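Local coordinates for heme-binding protein A / AI-2 binding protein A (Helicobacter pylori SS1, PDB 6OFQ), which binds peptides in the periplasm and probably delivers them to an ABC transporter for uptake, at residues A[88-98]-A[161-172]. Numbering follows the deposited sequence. Where two conformers were deposited one is given.
Sequences DGLVYTFHLRK and DYTIRFTLNGPE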
ATOM      1  N   ASP A  88     -16.281 -25.034   5.124  1.00  5.36           N
ATOM      2  CA  ASP A  88     -15.080 -25.224   5.960  1.00  5.62           C
ATOM      3  C   ASP A  88     -13.996 -24.229   5.579  1.00  5.41           C
ATOM      4  O   ASP A  88     -12.887 -24.278   6.133  1.00  6.43           O
ATOM      5  CB  ASP A  88     -14.597 -26.648   5.834  1.00  5.93           C
ATOM      6  CG  ASP A  88     -14.406 -27.109   4.421  1.00  6.48           C
ATOM      7  OD1 ASP A  88     -14.275 -26.244   3.520  1.00  6.50           O
ATOM      8  OD2 ASP A  88     -14.410 -28.346   4.127  1.00  7.70           O
ATOM      9  N   GLY A  89     -14.247 -23.342   4.637  1.00  5.13           N
ATOM     10  CA  GLY A  89     -13.250 -22.362   4.227  1.00  5.36           C
ATOM     11  C   GLY A  89     -12.128 -22.846   3.350  1.00  4.96           C
ATOM     12  O   GLY A  89     -11.131 -22.133   3.143  1.00  6.08           O
ATOM     13  N   LEU A  90     -12.161 -24.116   2.893  1.00  4.89           N
ATOM     14  CA  LEU A  90     -11.032 -24.706   2.219  1.00  5.22           C
ATOM     15  C   LEU A  90     -11.005 -24.572   0.703  1.00  4.99           C
ATOM     16  O   LEU A  90      -9.932 -24.698   0.100  1.00  5.25           O
ATOM     17  CB  LEU A  90     -10.887 -26.181   2.595  1.00  6.41           C
ATOM     18  CG  LEU A  90     -10.703 -26.410   4.109  1.00  6.58           C
ATOM     19  CD1 LEU A  90     -10.686 -27.915   4.350  1.00  8.57           C
ATOM     20  CD2 LEU A  90      -9.378 -25.771   4.554  1.00  7.27           C
ATOM     21  N   VAL A  91     -12.184 -24.445   0.095  1.00  4.13           N
ATOM     22  CA  VAL A  91     -12.268 -24.476  -1.354  1.00  4.73           C
ATOM     23  C   VAL A  91     -13.001 -23.273  -1.869  1.00  4.55           C
ATOM     24  O   VAL A  91     -14.127 -23.026  -1.446  1.00  4.49           O
ATOM     25  CB  VAL A  91     -12.881 -25.779  -1.867  1.00  4.91           C
ATOM     26  CG1 VAL A  91     -12.902 -25.814  -3.401  1.00  4.86           C
ATOM     27  CG2 VAL A  91     -12.103 -26.962  -1.422  1.00  5.45           C
ATOM     28  N   TYR A  92     -12.348 -22.524  -2.766  1.00  5.03           N
ATOM     29  CA  TYR A  92     -12.941 -21.351  -3.414  1.00  4.97           C
ATOM     30  C   TYR A  92     -13.001 -21.565  -4.908  1.00  5.13           C
ATOM     31  O   TYR A  92     -11.973 -21.798  -5.522  1.00  5.69           O
ATOM     32  CB  TYR A  92     -12.115 -20.061  -3.207  1.00  5.33           C
ATOM     33  CG  TYR A  92     -12.051 -19.568  -1.794  1.00  5.06           C
ATOM     34  CD1 TYR A  92     -11.472 -20.282  -0.760  1.00  5.73           C
ATOM     35  CD2 TYR A  92     -12.503 -18.285  -1.490  1.00  5.44           C
ATOM     36  CE1 TYR A  92     -11.393 -19.769   0.513  1.00  5.51           C
ATOM     37  CE2 TYR A  92     -12.394 -17.770  -0.211  1.00  5.87           C
ATOM     38  CZ  TYR A  92     -11.830 -18.497   0.777  1.00  6.12           C
ATOM     39  OH  TYR A  92     -11.749 -18.026   2.072  1.00  6.33           O
ATOM     40  N   THR A  93     -14.208 -21.578  -5.479  1.00  4.75           N
ATOM     41  CA  THR A  93     -14.363 -21.786  -6.918  1.00  5.49           C
ATOM     42  C   THR A  93     -14.877 -20.487  -7.563  1.00  5.29           C
ATOM     43  O   THR A  93     -15.897 -19.957  -7.151  1.00  5.73           O
ATOM     44  CB  THR A  93     -15.381 -22.901  -7.212  1.00  5.93           C
ATOM     45  OG1 THR A  93     -14.970 -24.114  -6.565  1.00  5.80           O
ATOM     46  CG2 THR A  93     -15.395 -23.197  -8.674  1.00  7.00           C
ATOM     47  N   PHE A  94     -14.079 -19.979  -8.511  1.00  5.30           N
ATOM     48  CA  PHE A  94     -14.371 -18.713  -9.210  1.00  5.82           C
ATOM     49  C   PHE A  94     -14.801 -18.978 -10.644  1.00  6.43           C
ATOM     50  O   PHE A  94     -14.148 -19.716 -11.377  1.00  7.04           O
ATOM     51  CB  PHE A  94     -13.132 -17.796  -9.211  1.00  5.40           C
ATOM     52  CG  PHE A  94     -12.836 -17.252  -7.835  1.00  5.48           C
ATOM     53  CD1 PHE A  94     -13.398 -16.060  -7.370  1.00  5.51           C
ATOM     54  CD2 PHE A  94     -11.981 -17.945  -6.986  1.00  5.86           C
ATOM     55  CE1 PHE A  94     -13.188 -15.617  -6.082  1.00  6.02           C
ATOM     56  CE2 PHE A  94     -11.735 -17.515  -5.696  1.00  5.33           C
ATOM     57  CZ  PHE A  94     -12.374 -16.369  -5.263  1.00  5.85           C
ATOM     58  N   HIS A  95     -15.937 -18.377 -10.974  1.00  6.43           N
ATOM     59  CA  HIS A  95     -16.472 -18.435 -12.312  1.00  7.42           C
ATOM     60  C   HIS A  95     -16.013 -17.165 -13.027  1.00  6.82           C
ATOM     61  O   HIS A  95     -16.390 -16.075 -12.617  1.00  5.75           O
ATOM     62  CB  HIS A  95     -18.019 -18.546 -12.211  1.00  8.29           C
ATOM     63  CG  HIS A  95     -18.490 -19.656 -11.294  1.00 10.63           C
ATOM     64  ND1 HIS A  95     -18.437 -20.962 -11.722  1.00 12.44           N
ATOM     65  CD2 HIS A  95     -18.785 -19.715  -9.969  1.00 11.28           C
ATOM     66  CE1 HIS A  95     -18.771 -21.769 -10.726  1.00 11.32           C
ATOM     67  NE2 HIS A  95     -18.996 -21.040  -9.648  1.00 12.92           N
ATOM     68  N   LEU A  96     -15.279 -17.310 -14.118  1.00  6.68           N
ATOM     69  CA  LEU A  96     -14.585 -16.209 -14.739  1.00  7.27           C
ATOM     70  C   LEU A  96     -15.523 -15.558 -15.749  1.00  7.35           C
ATOM     71  O   LEU A  96     -16.349 -16.231 -16.441  1.00  8.65           O
ATOM     72  CB  LEU A  96     -13.281 -16.662 -15.343  1.00  6.78           C
ATOM     73  CG  LEU A  96     -12.269 -17.378 -14.446  1.00  6.66           C
ATOM     74  CD1 LEU A  96     -11.030 -17.662 -15.228  1.00  6.43           C
ATOM     75  CD2 LEU A  96     -11.959 -16.522 -13.212  1.00  6.72           C
ATOM     76  N   ARG A  97     -15.401 -14.237 -15.852  1.00  7.70           N
ATOM     77  CA  ARG A  97     -16.106 -13.442 -16.843  1.00  7.80           C
ATOM     78  C   ARG A  97     -15.633 -13.790 -18.253  1.00  7.64           C
ATOM     79  O   ARG A  97     -14.411 -13.919 -18.469  1.00  8.14           O
ATOM     80  CB  ARG A  97     -15.792 -11.943 -16.589  1.00  7.63           C
ATOM     81  CG  ARG A  97     -16.744 -10.967 -17.264  1.00  7.23           C
ATOM     82  CD  ARG A  97     -16.376  -9.549 -16.797  1.00  7.34           C
ATOM     83  NE  ARG A  97     -16.659  -9.360 -15.375  1.00  7.07           N
ATOM     84  CZ  ARG A  97     -17.803  -8.993 -14.828  1.00  7.78           C
ATOM     85  NH1 ARG A  97     -18.927  -8.813 -15.524  1.00  9.44           N
ATOM     86  NH2 ARG A  97     -17.903  -8.928 -13.488  1.00  6.94           N
ATOM     87  N   LYS A  98     -16.590 -14.000 -19.156  1.00  9.45           N
ATOM     88  CA  LYS A  98     -16.291 -14.302 -20.559  1.00  9.65           C
ATOM     89  C   LYS A  98     -16.333 -13.028 -21.376  1.00  8.82           C
ATOM     90  O   LYS A  98     -17.006 -12.052 -21.055  1.00 11.01           O
ATOM     91  CB  LYS A  98     -17.348 -15.301 -21.053  1.00 10.65           C
ATOM     92  CG  LYS A  98     -17.312 -16.646 -20.320  1.00 12.86           C
ATOM     93  CD  LYS A  98     -18.340 -17.571 -20.983  1.00 17.24           C
ATOM     94  CE  LYS A  98     -18.413 -18.891 -20.253  1.00 21.33           C
ATOM     95  NZ  LYS A  98     -19.320 -19.760 -21.041  1.00 27.08           N
ATOM     96  N   ASP A 161     -11.842 -23.471 -19.148  1.00  9.21           N
ATOM     97  CA  ASP A 161     -11.210 -22.228 -19.535  1.00  9.89           C
ATOM     98  C   ASP A 161     -11.806 -21.025 -18.792  1.00  9.99           C
ATOM     99  O   ASP A 161     -11.213 -19.936 -18.849  1.00  8.06           O
ATOM    100  CB  ASP A 161     -11.432 -21.955 -21.031  1.00 12.28           C
ATOM    101  CG  ASP A 161     -10.645 -22.875 -21.930  1.00 16.36           C
ATOM    102  OD1 ASP A 161      -9.801 -23.681 -21.510  1.00 19.90           O
ATOM    103  OD2 ASP A 161     -10.960 -22.794 -23.125  1.00 22.50           O
ATOM    104  N   TYR A 162     -12.910 -21.176 -18.055  1.00  7.45           N
ATOM    105  CA  TYR A 162     -13.551 -20.064 -17.366  1.00  6.85           C
ATOM    106  C   TYR A 162     -13.840 -20.385 -15.905  1.00  5.78           C
ATOM    107  O   TYR A 162     -14.672 -19.757 -15.287  1.00  6.41           O
ATOM    108  CB  TYR A 162     -14.831 -19.586 -18.067  1.00  8.38           C
ATOM    109  CG  TYR A 162     -14.511 -19.122 -19.446  1.00 11.16           C
ATOM    110  CD1 TYR A 162     -13.841 -17.924 -19.709  1.00 12.02           C
ATOM    111  CD2 TYR A 162     -14.878 -19.947 -20.514  1.00 15.05           C
ATOM    112  CE1 TYR A 162     -13.575 -17.538 -21.024  1.00 15.30           C
ATOM    113  CE2 TYR A 162     -14.635 -19.546 -21.818  1.00 18.46           C
ATOM    114  CZ  TYR A 162     -13.971 -18.365 -22.047  1.00 18.88           C
ATOM    115  OH  TYR A 162     -13.809 -18.030 -23.386  1.00 21.33           O
ATOM    116  N   THR A 163     -13.067 -21.316 -15.355  1.00  6.28           N
ATOM    117  CA  THR A 163     -13.297 -21.744 -13.944  1.00  5.88           C
ATOM    118  C   THR A 163     -11.966 -22.042 -13.261  1.00  5.81           C
ATOM    119  O   THR A 163     -11.183 -22.884 -13.687  1.00  5.87           O
ATOM    120  CB  THR A 163     -14.227 -23.003 -13.863  1.00  6.03           C
ATOM    121  OG1 THR A 163     -15.353 -22.817 -14.711  1.00  6.08           O
ATOM    122  CG2 THR A 163     -14.696 -23.236 -12.415  1.00  6.96           C
ATOM    123  N   ILE A 164     -11.751 -21.328 -12.142  1.00  5.33           N
ATOM    124  CA  ILE A 164     -10.588 -21.502 -11.314  1.00  5.32           C
ATOM    125  C   ILE A 164     -10.966 -21.975  -9.912  1.00  5.28           C
ATOM    126  O   ILE A 164     -11.868 -21.426  -9.301  1.00  6.41           O
ATOM    127  CB  ILE A 164      -9.768 -20.173 -11.227  1.00  5.62           C
ATOM    128  CG1 ILE A 164      -9.029 -19.869 -12.565  1.00  5.60           C
ATOM    129  CG2 ILE A 164      -8.798 -20.249 -10.068  1.00  6.54           C
ATOM    130  CD1 ILE A 164      -7.751 -20.653 -12.721  1.00  6.23           C
ATOM    131  N   ARG A 165     -10.301 -23.013  -9.429  0.50  4.24           N
ATOM    132  CA  ARG A 165     -10.552 -23.518  -8.067  0.50  4.18           C
ATOM    133  C   ARG A 165      -9.279 -23.460  -7.232  0.50  4.42           C
ATOM    134  O   ARG A 165      -8.243 -23.992  -7.633  0.50  5.20           O
ATOM    135  CB  ARG A 165     -11.043 -24.964  -8.097  0.50  3.58           C
ATOM    136  CG  ARG A 165     -11.242 -25.539  -6.702  0.50  3.22           C
ATOM    137  CD  ARG A 165     -12.030 -26.840  -6.730  0.50  2.89           C
ATOM    138  NE  ARG A 165     -13.444 -26.536  -7.005  0.50  2.58           N
ATOM    139  CZ  ARG A 165     -14.377 -27.406  -7.409  0.50  2.54           C
ATOM    140  NH1 ARG A 165     -14.100 -28.666  -7.691  0.50  2.69           N
ATOM    141  NH2 ARG A 165     -15.594 -26.984  -7.616  0.50  2.15           N
ATOM    142  N   PHE A 166      -9.345 -22.763  -6.101  1.00  4.96           N
ATOM    143  CA  PHE A 166      -8.296 -22.742  -5.101  1.00  4.98           C
ATOM    144  C   PHE A 166      -8.652 -23.673  -3.985  1.00  5.32           C
ATOM    145  O   PHE A 166      -9.826 -23.684  -3.555  1.00  5.33           O
ATOM    146  CB  PHE A 166      -8.173 -21.331  -4.463  1.00  5.23           C
ATOM    147  CG  PHE A 166      -7.706 -20.240  -5.380  1.00  5.21           C
ATOM    148  CD1 PHE A 166      -6.349 -19.912  -5.500  1.00  6.12           C
ATOM    149  CD2 PHE A 166      -8.633 -19.504  -6.058  1.00  5.32           C
ATOM    150  CE1 PHE A 166      -5.942 -18.883  -6.342  1.00  6.22           C
ATOM    151  CE2 PHE A 166      -8.251 -18.458  -6.879  1.00  5.73           C
ATOM    152  CZ  PHE A 166      -6.906 -18.189  -7.042  1.00  5.72           C
ATOM    153  N   THR A 167      -7.694 -24.507  -3.606  1.00  5.38           N
ATOM    154  CA  THR A 167      -7.834 -25.267  -2.371  1.00  4.95           C
ATOM    155  C   THR A 167      -6.775 -24.783  -1.417  1.00  5.42           C
ATOM    156  O   THR A 167      -5.599 -24.646  -1.787  1.00  5.37           O
ATOM    157  CB  THR A 167      -7.639 -26.778  -2.670  1.00  5.30           C
ATOM    158  OG1 THR A 167      -8.598 -27.161  -3.676  1.00  7.03           O
ATOM    159  CG2 THR A 167      -7.814 -27.580  -1.375  1.00  5.24           C
ATOM    160  N   LEU A 168      -7.210 -24.519  -0.194  1.00  5.21           N
ATOM    161  CA  LEU A 168      -6.296 -23.970   0.835  1.00  5.22           C
ATOM    162  C   LEU A 168      -5.807 -25.033   1.795  1.00  5.85           C
ATOM    163  O   LEU A 168      -6.458 -26.062   1.988  1.00  6.92           O
ATOM    164  CB  LEU A 168      -6.959 -22.841   1.582  1.00  4.82           C
ATOM    165  CG  LEU A 168      -7.552 -21.688   0.827  1.00  4.87           C
ATOM    166  CD1 LEU A 168      -7.975 -20.556   1.744  1.00  4.75           C
ATOM    167  CD2 LEU A 168      -6.696 -21.188  -0.309  1.00  4.58           C
ATOM    168  N   ASN A 169      -4.653 -24.788   2.431  1.00  6.07           N
ATOM    169  CA  ASN A 169      -4.188 -25.682   3.468  1.00  6.83           C
ATOM    170  C   ASN A 169      -4.939 -25.562   4.772  1.00  7.59           C
ATOM    171  O   ASN A 169      -4.807 -26.451   5.635  1.00 10.83           O
ATOM    172  CB  ASN A 169      -2.682 -25.492   3.668  1.00  7.69           C
ATOM    173  CG  ASN A 169      -1.860 -26.070   2.542  1.00  8.99           C
ATOM    174  OD1 ASN A 169      -2.052 -27.243   2.180  1.00  9.40           O
ATOM    175  ND2 ASN A 169      -0.902 -25.311   1.994  1.00  9.52           N
ATOM    176  N   GLY A 170      -5.691 -24.474   4.950  1.00  7.13           N
ATOM    177  CA  GLY A 170      -6.430 -24.247   6.174  1.00  6.53           C
ATOM    178  C   GLY A 170      -7.306 -23.025   5.906  1.00  6.87           C
ATOM    179  O   GLY A 170      -7.081 -22.290   4.939  1.00  6.50           O
ATOM    180  N   PRO A 171      -8.370 -22.840   6.694  1.00  6.17           N
ATOM    181  CA  PRO A 171      -9.231 -21.674   6.472  1.00  6.07           C
ATOM    182  C   PRO A 171      -8.446 -20.375   6.665  1.00  6.35           C
ATOM    183  O   PRO A 171      -7.539 -20.295   7.479  1.00  6.25           O
ATOM    184  CB  PRO A 171     -10.322 -21.787   7.537  1.00  6.95           C
ATOM    185  CG  PRO A 171      -9.827 -22.806   8.481  1.00  8.19           C
ATOM    186  CD  PRO A 171      -8.788 -23.632   7.873  1.00  6.91           C
ATOM    187  N   GLU A 172      -8.763 -19.395   5.828  1.00  5.66           N
ATOM    188  CA  GLU A 172      -8.022 -18.120   5.719  1.00  5.14           C
ATOM    189  C   GLU A 172      -9.055 -17.029   5.545  1.00  4.74           C
ATOM    190  O   GLU A 172      -9.476 -16.693   4.456  1.00  4.82           O
ATOM    191  CB  GLU A 172      -7.042 -18.205   4.538  1.00  5.52           C
ATOM    192  CG  GLU A 172      -6.124 -17.005   4.402  1.00  5.58           C
ATOM    193  CD  GLU A 172      -5.048 -16.891   5.470  1.00  6.50           C
ATOM    194  OE1 GLU A 172      -4.523 -17.919   5.925  1.00  7.60           O
ATOM    195  OE2 GLU A 172      -4.728 -15.694   5.729  1.00  6.27           O
TER
HETATM  196  O   HOH W   1     -11.032 -19.628   4.109  1.00  6.28           O
HETATM  197  O   HOH W   2     -17.550 -21.214 -14.296  1.00 14.37           O
HETATM  198  O   HOH W   3     -17.804 -18.573 -15.937  1.00 18.14           O
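Gly89 O packs against Pro171 CA at 3.9 Å and accepts from a water that in turn accepts from Glu172 N; the same water hydrogen-bonds Tyr92 OH, lying in the plane of the tyrosine ring. Leu90 lays CD2 on Gly170 CA, while Leu90 O accepts from Leu168 N at 2.7 Å. Val91 CG1 packs 3.6 Å from Arg165 CD, on the aliphatic part of the arginine. Tyr92 and Phe166 exchange two backbone bonds, and Tyr92 CE1 touches Leu168 CD1. Thr93 OG1 takes both NE (2.9 Å) and NH2 (3.1 Å) of Arg165, side-on and in the guanidinium plane; the bend at chi3 (-74°) brings the guanidinium edge to Thr93. Phe94 and Ile164 form the next backbone pair. The rings of Phe94 and Phe166 meet rim to rim, planes at 88°, with CE2 of Phe94 3.7 Å from CD2 of Phe166. A second water links His95 ND1 to Thr163 OG1, which also hydrogen-bonds Asp160, while His95 NE2 hydrogen-bonds Asp84. Leu96 N hydrogen-bonds Tyr162 O, and Leu96 CD1 packs on Ile164 CG1, which helix 116-127 covers. Lys98 CG sits over the Tyr162 ring centre, a CH-pi contact. Strands 91-96 and 163-168 are thus antiparallel neighbours inside a five-stranded sheet, in a protein of the type II periplasmic binding fold.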